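Local atomic coordinates of ribonuclease S-F11 (Nicotiana alata, PDB entry 1IOO), a protein that cleaves RNA as a secreted stylar ribonuclease of the T2 family and is associated with gametophytic self-incompatibility, by which the plant rejects its own pollen. Residues P50-F55 with T79-W84; K97-N102 with P172-M177. One frame throughout, in Å; residues are numbered along the deposited sequence.

Contact 1: P50-F55 with T79-W84; sequences PTYSYF and TEQPSW
The Y52 ring has OE1 of Q81 at its edge, near its plane, and stands almost perpendicular to the Q81 amide (86°), while Y52 OH itself lies at the edge of the W84 indole. In the α+β fold of the RNase T2 family, this contact ties the loop before helix 57-66 to the junction of helices 74-80 and 82-92, where Q81 has positive phi and is the N-cap residue of the second helix. The F55 ring is nearly parallel to the amide (9°), but the two do not stack: OE1 approaches F55 CD1 at 3.8 Å. The Y54 ring turns an edge to E80, CE2 lying 3.3 Å from E80 O, and Y52 CE2 lies over one face of the Y54 ring, toward the rim. The chain of Q81, extended beyond CG (chi2 173°), carries its amide to the backbone of F55. There F55 N donates to Q81 OE1 at 3.0 Å, and Q81 NE2 returns a bond to F55 O at 2.9 Å, so the side-chain amide pairs with both polar backbone atoms of one residue. NE2 also donates to R78 O, and Y54 OH bonds to K85. Y52 OH touches W84 CB at 3.4 Å and donates to Q81 OE1 at 2.7 Å, in the carbonyl plane and on a lone pair.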
loop_
_atom_site.group_PDB
_atom_site.type_symbol
_atom_site.label_atom_id
_atom_site.label_comp_id
_atom_site.label_asym_id
_atom_site.label_seq_id
_atom_site.Cartn_x
_atom_site.Cartn_y
_atom_site.Cartn_z
ATOM N N PRO A 50 1.846 -18.159 -10.561
ATOM C CA PRO A 50 0.924 -18.863 -9.666
ATOM C C PRO A 50 -0.540 -18.754 -10.087
ATOM O O PRO A 50 -1.027 -17.670 -10.405
ATOM C CB PRO A 50 1.186 -18.191 -8.329
ATOM C CG PRO A 50 1.396 -16.761 -8.744
ATOM C CD PRO A 50 2.284 -16.882 -9.965
ATOM N N THR A 51 -1.241 -19.883 -10.080
ATOM C CA THR A 51 -2.653 -19.889 -10.439
ATOM C C THR A 51 -3.470 -19.134 -9.403
ATOM O O THR A 51 -3.265 -19.292 -8.201
ATOM C CB THR A 51 -3.217 -21.321 -10.566
ATOM O OG1 THR A 51 -2.846 -22.095 -9.417
ATOM C CG2 THR A 51 -2.705 -21.984 -11.833
ATOM N N TYR A 52 -4.384 -18.294 -9.875
ATOM C CA TYR A 52 -5.220 -17.513 -8.980
ATOM C C TYR A 52 -6.606 -18.118 -8.859
ATOM O O TYR A 52 -7.253 -18.416 -9.863
ATOM C CB TYR A 52 -5.357 -16.076 -9.491
ATOM C CG TYR A 52 -6.169 -15.163 -8.582
ATOM C CD1 TYR A 52 -5.574 -14.513 -7.499
ATOM C CD2 TYR A 52 -7.531 -14.963 -8.801
ATOM C CE1 TYR A 52 -6.317 -13.685 -6.660
ATOM C CE2 TYR A 52 -8.282 -14.139 -7.969
ATOM C CZ TYR A 52 -7.669 -13.504 -6.904
ATOM O OH TYR A 52 -8.405 -12.689 -6.082
ATOM N N SER A 53 -7.043 -18.320 -7.622
ATOM C CA SER A 53 -8.374 -18.821 -7.337
ATOM C C SER A 53 -9.234 -17.690 -6.805
ATOM O O SER A 53 -8.776 -16.896 -5.990
ATOM C CB SER A 53 -8.306 -19.947 -6.307
ATOM O OG SER A 53 -7.508 -21.009 -6.792
ATOM N N TYR A 54 -10.471 -17.596 -7.276
ATOM C CA TYR A 54 -11.336 -16.512 -6.852
ATOM C C TYR A 54 -11.804 -16.684 -5.412
ATOM O O TYR A 54 -12.304 -17.740 -5.023
ATOM C CB TYR A 54 -12.508 -16.369 -7.832
ATOM C CG TYR A 54 -12.021 -16.034 -9.229
ATOM C CD1 TYR A 54 -11.590 -17.038 -10.101
ATOM C CD2 TYR A 54 -11.909 -14.709 -9.650
ATOM C CE1 TYR A 54 -11.058 -16.729 -11.359
ATOM C CE2 TYR A 54 -11.375 -14.390 -10.903
ATOM C CZ TYR A 54 -10.952 -15.405 -11.749
ATOM O OH TYR A 54 -10.415 -15.094 -12.980
ATOM N N PHE A 55 -11.612 -15.634 -4.619
ATOM C CA PHE A 55 -12.008 -15.637 -3.216
ATOM C C PHE A 55 -13.524 -15.543 -3.057
ATOM O O PHE A 55 -14.229 -15.009 -3.916
ATOM C CB PHE A 55 -11.373 -14.455 -2.476
ATOM C CG PHE A 55 -9.883 -14.580 -2.280
ATOM C CD1 PHE A 55 -9.009 -13.666 -2.868
ATOM C CD2 PHE A 55 -9.355 -15.585 -1.472
ATOM C CE1 PHE A 55 -7.631 -13.746 -2.654
ATOM C CE2 PHE A 55 -7.980 -15.674 -1.252
ATOM C CZ PHE A 55 -7.116 -14.751 -1.843
ATOM N N THR A 79 -16.500 -10.167 -8.261
ATOM C CA THR A 79 -16.661 -11.344 -9.105
ATOM C C THR A 79 -15.382 -11.719 -9.857
ATOM O O THR A 79 -14.922 -12.859 -9.769
ATOM C CB THR A 79 -17.788 -11.131 -10.146
ATOM O OG1 THR A 79 -19.016 -10.846 -9.465
ATOM C CG2 THR A 79 -17.974 -12.384 -10.992
ATOM N N GLU A 80 -14.804 -10.766 -10.582
ATOM C CA GLU A 80 -13.636 -11.061 -11.410
ATOM C C GLU A 80 -12.311 -10.743 -10.715
ATOM O O GLU A 80 -11.251 -11.152 -11.194
ATOM C CB GLU A 80 -13.749 -10.342 -12.752
ATOM C CG GLU A 80 -15.042 -10.657 -13.504
ATOM C CD GLU A 80 -15.359 -12.144 -13.556
ATOM O OE1 GLU A 80 -14.432 -12.949 -13.767
ATOM O OE2 GLU A 80 -16.541 -12.508 -13.393
ATOM N N GLN A 81 -12.365 -9.993 -9.616
ATOM C CA GLN A 81 -11.172 -9.699 -8.803
ATOM C C GLN A 81 -9.935 -9.382 -9.671
ATOM O O GLN A 81 -8.848 -9.926 -9.458
ATOM C CB GLN A 81 -10.926 -10.927 -7.910
ATOM C CG GLN A 81 -12.189 -11.278 -7.104
ATOM C CD GLN A 81 -12.120 -12.564 -6.310
ATOM O OE1 GLN A 81 -11.049 -13.102 -6.034
ATOM N NE2 GLN A 81 -13.290 -13.059 -5.920
ATOM N N PRO A 82 -10.063 -8.424 -10.592
ATOM C CA PRO A 82 -8.962 -8.056 -11.487
ATOM C C PRO A 82 -7.679 -7.550 -10.831
ATOM O O PRO A 82 -6.581 -7.935 -11.237
ATOM C CB PRO A 82 -9.601 -7.019 -12.404
ATOM C CG PRO A 82 -10.595 -6.354 -11.511
ATOM C CD PRO A 82 -11.209 -7.509 -10.759
ATOM N N SER A 83 -7.802 -6.683 -9.834
ATOM C CA SER A 83 -6.617 -6.119 -9.205
ATOM C C SER A 83 -5.938 -7.104 -8.277
ATOM O O SER A 83 -4.710 -7.167 -8.237
ATOM C CB SER A 83 -6.955 -4.822 -8.477
ATOM O OG SER A 83 -7.420 -3.874 -9.417
ATOM N N TRP A 84 -6.721 -7.866 -7.519
ATOM C CA TRP A 84 -6.135 -8.862 -6.640
ATOM C C TRP A 84 -5.378 -9.900 -7.454
ATOM O O TRP A 84 -4.273 -10.301 -7.088
ATOM C CB TRP A 84 -7.206 -9.540 -5.781
ATOM C CG TRP A 84 -7.944 -8.566 -4.918
ATOM C CD1 TRP A 84 -7.461 -7.380 -4.419
ATOM C CD2 TRP A 84 -9.310 -8.656 -4.484
ATOM N NE1 TRP A 84 -8.449 -6.728 -3.720
ATOM C CE2 TRP A 84 -9.589 -7.485 -3.742
ATOM C CE3 TRP A 84 -10.327 -9.609 -4.654
ATOM C CZ2 TRP A 84 -10.843 -7.237 -3.172
ATOM C CZ3 TRP A 84 -11.582 -9.359 -4.084
ATOM C CH2 TRP A 84 -11.822 -8.181 -3.354
#

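Contact 2: K97-N102 with P172-M177; sequences KRYNQN and PNADSM
The two backbones come closest at R98 and N173, whose CA atoms are 7.3 Å apart, and neither chain is regular there: 97-100 leads into helix 101-113, while 172-176 turns between strands 162-170 and 177-178. The contact thus joins the approach to a helix with a turn of the antiparallel sheet in the RNase T2 fold. The R98 side chain runs alongside the P172 ring. With its chain extended from CG to NE (chi2 -172°), R98 reaches far enough for P172 CB to sit over the centre of one guanidinium face, 3.5 Å from CZ. NH1 and NH2 have other partners outside the two segments, NH1 pairing with the D1 carboxylate at the N-terminus. R98 CB lies over one face of the Y99 ring, toward its rim, and the Y99 side chain also touches Y104 and L107 of helix 101-113. A174, also against L107, brings its CB to 3.9 Å from Y99 OH. Just before the proline, T171 OG1 bonds to S176 N and helps close the turn. The single hydrogen bond between the segments runs from Y99 OH to P172 O, 2.8 Å long, in the carbonyl plane and on a lone pair at a C=O...donor angle of 142°.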
loop_
_atom_site.group_PDB
_atom_site.type_symbol
_atom_site.label_atom_id
_atom_site.label_comp_id
_atom_site.label_asym_id
_atom_site.label_seq_id
_atom_site.Cartn_x
_atom_site.Cartn_y
_atom_site.Cartn_z
ATOM N N LYS A 97 7.607 -19.439 -1.574
ATOM C CA LYS A 97 8.199 -20.428 -0.678
ATOM C C LYS A 97 7.602 -20.345 0.714
ATOM O O LYS A 97 7.366 -21.366 1.359
ATOM C CB LYS A 97 9.716 -20.259 -0.610
ATOM C CG LYS A 97 10.407 -20.534 -1.934
ATOM C CD LYS A 97 11.917 -20.496 -1.795
ATOM C CE LYS A 97 12.583 -20.704 -3.144
ATOM N NZ LYS A 97 12.127 -21.970 -3.780
ATOM N N ARG A 98 7.308 -19.128 1.159
ATOM C CA ARG A 98 6.764 -18.925 2.491
ATOM C C ARG A 98 5.251 -18.744 2.474
ATOM O O ARG A 98 4.592 -18.947 3.495
ATOM C CB ARG A 98 7.378 -17.679 3.137
ATOM C CG ARG A 98 8.880 -17.706 3.353
ATOM C CD ARG A 98 9.288 -16.490 4.182
ATOM N NE ARG A 98 10.725 -16.418 4.445
ATOM C CZ ARG A 98 11.644 -16.146 3.524
ATOM N NH1 ARG A 98 11.284 -15.918 2.267
ATOM N NH2 ARG A 98 12.925 -16.085 3.865
ATOM N N TYR A 99 4.689 -18.387 1.324
ATOM C CA TYR A 99 3.257 -18.112 1.280
ATOM C C TYR A 99 2.549 -18.756 0.102
ATOM O O TYR A 99 3.141 -19.027 -0.941
ATOM C CB TYR A 99 3.004 -16.599 1.175
ATOM C CG TYR A 99 3.736 -15.786 2.203
ATOM C CD1 TYR A 99 4.988 -15.241 1.928
ATOM C CD2 TYR A 99 3.215 -15.632 3.482
ATOM C CE1 TYR A 99 5.707 -14.571 2.904
ATOM C CE2 TYR A 99 3.925 -14.971 4.463
ATOM C CZ TYR A 99 5.172 -14.446 4.169
ATOM O OH TYR A 99 5.889 -13.833 5.166
ATOM N N ASN A 100 1.265 -19.020 0.307
ATOM C CA ASN A 100 0.393 -19.461 -0.758
ATOM C C ASN A 100 -0.600 -18.340 -1.029
ATOM O O ASN A 100 -0.521 -17.296 -0.383
ATOM C CB ASN A 100 -0.319 -20.781 -0.412
ATOM C CG ASN A 100 -1.083 -20.720 0.893
ATOM O OD1 ASN A 100 -1.893 -19.823 1.112
ATOM N ND2 ASN A 100 -0.842 -21.694 1.763
ATOM N N GLN A 101 -1.519 -18.514 -1.969
ATOM C CA GLN A 101 -2.440 -17.422 -2.260
ATOM C C GLN A 101 -3.179 -16.959 -1.006
ATOM O O GLN A 101 -3.282 -15.762 -0.739
ATOM C CB GLN A 101 -3.461 -17.811 -3.321
ATOM C CG GLN A 101 -4.302 -16.621 -3.751
ATOM C CD GLN A 101 -5.402 -17.000 -4.707
ATOM O OE1 GLN A 101 -5.217 -17.860 -5.567
ATOM N NE2 GLN A 101 -6.554 -16.352 -4.575
ATOM N N ASN A 102 -3.678 -17.914 -0.232
ATOM C CA ASN A 102 -4.445 -17.600 0.967
ATOM C C ASN A 102 -3.608 -16.897 2.038
ATOM O O ASN A 102 -4.068 -15.927 2.641
ATOM C CB ASN A 102 -5.069 -18.871 1.545
ATOM C CG ASN A 102 -6.224 -19.383 0.710
ATOM O OD1 ASN A 102 -6.709 -20.497 0.913
ATOM N ND2 ASN A 102 -6.686 -18.563 -0.226
ATOM N N PRO A 172 11.337 -10.827 5.220
ATOM C CA PRO A 172 10.624 -11.811 4.397
ATOM C C PRO A 172 9.586 -12.654 5.147
ATOM O O PRO A 172 8.535 -12.986 4.593
ATOM C CB PRO A 172 11.757 -12.639 3.807
ATOM C CG PRO A 172 12.815 -11.594 3.586
ATOM C CD PRO A 172 12.778 -10.832 4.903
ATOM N N ASN A 173 9.877 -12.992 6.401
ATOM C CA ASN A 173 8.956 -13.796 7.206
ATOM C C ASN A 173 7.892 -12.926 7.882
ATOM O O ASN A 173 6.997 -13.436 8.559
ATOM C CB ASN A 173 9.730 -14.607 8.259
ATOM C CG ASN A 173 10.637 -13.745 9.109
ATOM O OD1 ASN A 173 10.645 -12.523 8.976
ATOM N ND2 ASN A 173 11.407 -14.375 9.990
ATOM N N ALA A 174 8.003 -11.612 7.696
ATOM C CA ALA A 174 7.049 -10.643 8.243
ATOM C C ALA A 174 7.020 -10.655 9.772
ATOM O O ALA A 174 6.042 -10.223 10.380
ATOM C CB ALA A 174 5.651 -10.919 7.697
ATOM N N ASP A 175 8.102 -11.113 10.391
ATOM C CA ASP A 175 8.160 -11.186 11.848
ATOM C C ASP A 175 8.856 -9.962 12.446
ATOM O O ASP A 175 8.745 -9.701 13.647
ATOM C CB ASP A 175 8.895 -12.459 12.273
ATOM C CG ASP A 175 10.389 -12.367 12.048
ATOM O OD1 ASP A 175 10.801 -11.676 11.098
ATOM O OD2 ASP A 175 11.152 -12.991 12.816
ATOM N N SER A 176 9.567 -9.216 11.606
ATOM C CA SER A 176 10.288 -8.030 12.067
ATOM C C SER A 176 10.194 -6.888 11.057
ATOM O O SER A 176 9.833 -7.095 9.898
ATOM C CB SER A 176 11.764 -8.361 12.292
ATOM O OG SER A 176 11.920 -9.450 13.184
ATOM N N MET A 177 10.531 -5.683 11.506
ATOM C CA MET A 177 10.509 -4.515 10.637
ATOM C C MET A 177 11.786 -4.430 9.805
ATOM O O MET A 177 12.802 -5.044 10.136
ATOM C CB MET A 177 10.351 -3.238 11.463
ATOM C CG MET A 177 9.078 -3.199 12.285
ATOM S SD MET A 177 7.621 -3.436 11.248
ATOM C CE MET A 177 6.387 -2.615 12.207
#

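Contacts 1 and 2 follow one another along the chain, their centres 19 Å apart, yet they touch through the start of helix 101-113. Q101 NE2 lies 2.7 Å from S53 O, a probable hydrogen bond, and F55 CE2 packs 3.3 Å from N102 ND2. Contact 1 is the nearer to the RNA site: the W84 side chain is about 3 Å from that of Q69, which probably binds the 3'-terminal ribonucleotide 3'-phosphate of RNA and whose OE1 accepts from S83 N and W84 N, and about 6 Å from that of Q87, probably an active-site residue. Contact 2 is more remote, with the Y99 side chain about 11 Å from that of H91, the proton acceptor.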